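Local coordinates for bacteriocin (Brevibacillus sp. SKDU10, PDB 6LWZ), which probably acts as a secreted, disulfide-stabilised antimicrobial peptide of the defensin-like laterosporulin family, directed against competing bacteria, at residues I10-V15 with Y32-N37. Sequence-based numbering, arbitrary orientation.
Sequences IDRFIV and YVACMN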
ATOM      1  N   ILE A  10       8.382  10.151  -7.739  1.00 43.69           N
ATOM      2  CA  ILE A  10       8.399   9.235  -6.605  1.00 44.89           C
ATOM      3  C   ILE A  10       9.820   8.701  -6.442  1.00 45.78           C
ATOM      4  O   ILE A  10      10.532   8.498  -7.429  1.00 48.57           O
ATOM      5  CB  ILE A  10       7.371   8.081  -6.756  1.00 48.35           C
ATOM      6  CG1 ILE A  10       7.877   6.963  -7.678  1.00 49.20           C
ATOM      7  CG2 ILE A  10       6.039   8.595  -7.291  1.00 50.16           C
ATOM      8  CD1 ILE A  10       8.569   5.831  -6.955  1.00 47.69           C
ATOM      9  N   ASP A  11      10.228   8.485  -5.196  1.00 42.89           N
ATOM     10  CA  ASP A  11      11.559   7.987  -4.893  1.00 43.33           C
ATOM     11  C   ASP A  11      11.537   6.466  -4.849  1.00 38.30           C
ATOM     12  O   ASP A  11      12.301   5.815  -5.550  1.00 40.15           O
ATOM     13  CB  ASP A  11      12.059   8.567  -3.568  1.00 46.74           C
ATOM     14  CG  ASP A  11      13.534   8.282  -3.317  1.00 47.69           C
ATOM     15  OD1 ASP A  11      14.270   7.966  -4.277  1.00 43.65           O
ATOM     16  OD2 ASP A  11      13.959   8.374  -2.146  1.00 49.08           O
ATOM     17  N   ARG A  12      10.657   5.906  -4.024  1.00 33.57           N
ATOM     18  CA  ARG A  12      10.450   4.456  -3.986  1.00 32.51           C
ATOM     19  C   ARG A  12       9.061   4.106  -3.453  1.00 30.28           C
ATOM     20  O   ARG A  12       8.304   4.978  -3.031  1.00 29.24           O
ATOM     21  CB  ARG A  12      11.544   3.754  -3.162  1.00 35.20           C
ATOM     22  CG  ARG A  12      11.647   4.206  -1.711  1.00 37.42           C
ATOM     23  CD  ARG A  12      13.080   4.145  -1.203  1.00 38.62           C
ATOM     24  NE  ARG A  12      13.959   5.048  -1.951  1.00 41.66           N
ATOM     25  CZ  ARG A  12      15.285   5.115  -1.829  1.00 46.01           C
ATOM     26  NH1 ARG A  12      15.941   4.331  -0.981  1.00 49.76           N
ATOM     27  NH2 ARG A  12      15.964   5.981  -2.573  1.00 51.17           N
ATOM     28  N   PHE A  13       8.732   2.823  -3.520  1.00 29.34           N
ATOM     29  CA  PHE A  13       7.524   2.291  -2.918  1.00 28.66           C
ATOM     30  C   PHE A  13       7.895   1.493  -1.676  1.00 28.74           C
ATOM     31  O   PHE A  13       8.888   0.770  -1.681  1.00 27.63           O
ATOM     32  CB  PHE A  13       6.794   1.389  -3.908  1.00 29.44           C
ATOM     33  CG  PHE A  13       6.110   2.137  -5.008  1.00 29.73           C
ATOM     34  CD1 PHE A  13       6.816   2.538  -6.134  1.00 30.39           C
ATOM     35  CD2 PHE A  13       4.755   2.445  -4.920  1.00 29.26           C
ATOM     36  CE1 PHE A  13       6.182   3.230  -7.157  1.00 31.78           C
ATOM     37  CE2 PHE A  13       4.112   3.134  -5.937  1.00 28.54           C
ATOM     38  CZ  PHE A  13       4.826   3.532  -7.056  1.00 30.66           C
ATOM     39  N   ILE A  14       7.109   1.649  -0.615  1.00 29.87           N
ATOM     40  CA  ILE A  14       7.245   0.823   0.585  1.00 30.90           C
ATOM     41  C   ILE A  14       6.015  -0.076   0.776  1.00 30.82           C
ATOM     42  O   ILE A  14       4.885   0.400   0.873  1.00 31.22           O
ATOM     43  CB  ILE A  14       7.473   1.674   1.849  1.00 32.56           C
ATOM     44  CG1 ILE A  14       8.744   2.504   1.706  1.00 33.13           C
ATOM     45  CG2 ILE A  14       7.602   0.784   3.075  1.00 33.72           C
ATOM     46  CD1 ILE A  14       8.494   3.888   1.175  1.00 35.06           C
ATOM     47  N   VAL A  15       6.271  -1.379   0.855  1.00 31.93           N
ATOM     48  CA  VAL A  15       5.236  -2.406   0.929  1.00 29.25           C
ATOM     49  C   VAL A  15       5.165  -2.958   2.342  1.00 28.33           C
ATOM     50  O   VAL A  15       6.144  -3.494   2.844  1.00 24.26           O
ATOM     51  CB  VAL A  15       5.552  -3.566  -0.032  1.00 28.54           C
ATOM     52  CG1 VAL A  15       4.564  -4.708   0.140  1.00 28.17           C
ATOM     53  CG2 VAL A  15       5.554  -3.080  -1.469  1.00 28.63           C
ATOM     54  N   TYR A  32       2.649   2.113   0.098  1.00 25.16           N
ATOM     55  CA  TYR A  32       2.908   3.542   0.227  1.00 25.60           C
ATOM     56  C   TYR A  32       3.943   3.960  -0.804  1.00 26.45           C
ATOM     57  O   TYR A  32       4.746   3.139  -1.259  1.00 24.56           O
ATOM     58  CB  TYR A  32       3.432   3.860   1.630  1.00 26.14           C
ATOM     59  CG  TYR A  32       2.360   3.927   2.695  1.00 28.06           C
ATOM     60  CD1 TYR A  32       1.718   2.776   3.133  1.00 29.25           C
ATOM     61  CD2 TYR A  32       1.997   5.145   3.273  1.00 29.59           C
ATOM     62  CE1 TYR A  32       0.734   2.829   4.111  1.00 31.44           C
ATOM     63  CE2 TYR A  32       1.015   5.215   4.252  1.00 32.39           C
ATOM     64  CZ  TYR A  32       0.382   4.054   4.669  1.00 33.42           C
ATOM     65  OH  TYR A  32      -0.596   4.108   5.637  1.00 37.33           O
ATOM     66  N   VAL A  33       3.906   5.237  -1.168  1.00 27.66           N
ATOM     67  CA  VAL A  33       4.941   5.848  -2.004  1.00 30.01           C
ATOM     68  C   VAL A  33       5.782   6.758  -1.126  1.00 32.62           C
ATOM     69  O   VAL A  33       5.244   7.540  -0.335  1.00 32.75           O
ATOM     70  CB  VAL A  33       4.376   6.677  -3.195  1.00 31.94           C
ATOM     71  CG1 VAL A  33       3.357   5.876  -3.977  1.00 31.51           C
ATOM     72  CG2 VAL A  33       3.750   7.984  -2.735  1.00 33.46           C
ATOM     73  N   ALA A  34       7.099   6.633  -1.241  1.00 32.70           N
ATOM     74  CA  ALA A  34       8.012   7.593  -0.648  1.00 32.09           C
ATOM     75  C   ALA A  34       8.386   8.551  -1.756  1.00 34.19           C
ATOM     76  O   ALA A  34       8.943   8.146  -2.770  1.00 30.40           O
ATOM     77  CB  ALA A  34       9.239   6.906  -0.094  1.00 33.26           C
ATOM     78  N   CYS A  35       8.033   9.815  -1.574  1.00 38.72           N
ATOM     79  CA  CYS A  35       8.296  10.845  -2.569  1.00 41.10           C
ATOM     80  C   CYS A  35       9.694  11.431  -2.405  1.00 45.85           C
ATOM     81  O   CYS A  35      10.274  11.387  -1.317  1.00 41.52           O
ATOM     82  CB  CYS A  35       7.259  11.967  -2.451  1.00 42.17           C
ATOM     83  SG  CYS A  35       5.559  11.459  -2.799  1.00 45.49           S
ATOM     84  N   MET A  36      10.153  12.095  -3.447  1.00 48.58           N
ATOM     85  CA  MET A  36      11.375  12.843  -3.372  1.00 48.53           C
ATOM     86  C   MET A  36      11.048  14.050  -2.488  1.00 55.45           C
ATOM     87  O   MET A  36      11.722  14.282  -1.549  1.00 59.42           O
ATOM     88  CB  MET A  36      11.853  13.300  -4.745  1.00 43.67           C
ATOM     89  CG  MET A  36      12.201  12.221  -5.739  1.00 51.34           C
ATOM     90  SD  MET A  36      13.606  11.177  -5.430  1.00 56.12           S
ATOM     91  CE  MET A  36      14.956  12.269  -5.741  1.00 46.39           C
ATOM     92  N   ASN A  37       9.981  14.756  -2.788  1.00 65.04           N
ATOM     93  CA  ASN A  37       9.571  15.952  -2.064  1.00 72.19           C
ATOM     94  C   ASN A  37       9.242  15.732  -0.600  1.00 70.37           C
ATOM     95  O   ASN A  37      10.033  16.036   0.258  1.00 66.88           O
ATOM     96  CB  ASN A  37       8.435  16.666  -2.814  1.00 71.09           C
ATOM     97  CG  ASN A  37       8.948  17.826  -3.695  1.00 74.59           C
ATOM     98  OD1 ASN A  37       9.454  17.626  -4.808  1.00 79.65           O
ATOM     99  ND2 ASN A  37       8.800  19.054  -3.198  1.00 72.87           N
TER
HETATM  100  O   HOH W   1      12.181   9.150  -0.212  1.00 37.48           O
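The carbonyl oxygen of A34 is gripped by two successive amides, D11 N at 2.8 Å and R12 N at 3.1 Å, both lying in its carbonyl plane. Such a pair facing one residue defines a classic beta bulge, made possible by the near-helical psi of D11 (-55°). Beyond it the antiparallel ladder is regular: A34 N donates to R12 O at 2.7 Å, and I14 and Y32 exchange two backbone bonds. The bulge turns D11 toward the other strand, and a chi1 of -170°, CG anti to the backbone N, carries its carboxylate out to two polar partners. D11 OD2 takes a bond from a water that also donates to C35 O, while D11 OD1 forms a salt bridge with R12 NH2, which approaches from above the carboxylate plane. The M36 sulfur merely packs against this group, the two side chains crossing at about a right angle.

This ladder joins strands 10-20 and 26-35, a beta hairpin in the three-stranded antiparallel sheet of this defensin-like peptide; the C35–C6 disulfide ties the end of strand 26-35 to the N-terminal segment. On one face F13 and V33 lie side by side, F13 CE2 reaching V33 CG1 at 3.5 Å; branched V33 suits its buried strand position, also touching L41 and C43. On the other, the single methyl of A34 lets I14 come close, to a rather tight 3.4 Å between I14 CD1 and A34 CB, with H40 touching both residues.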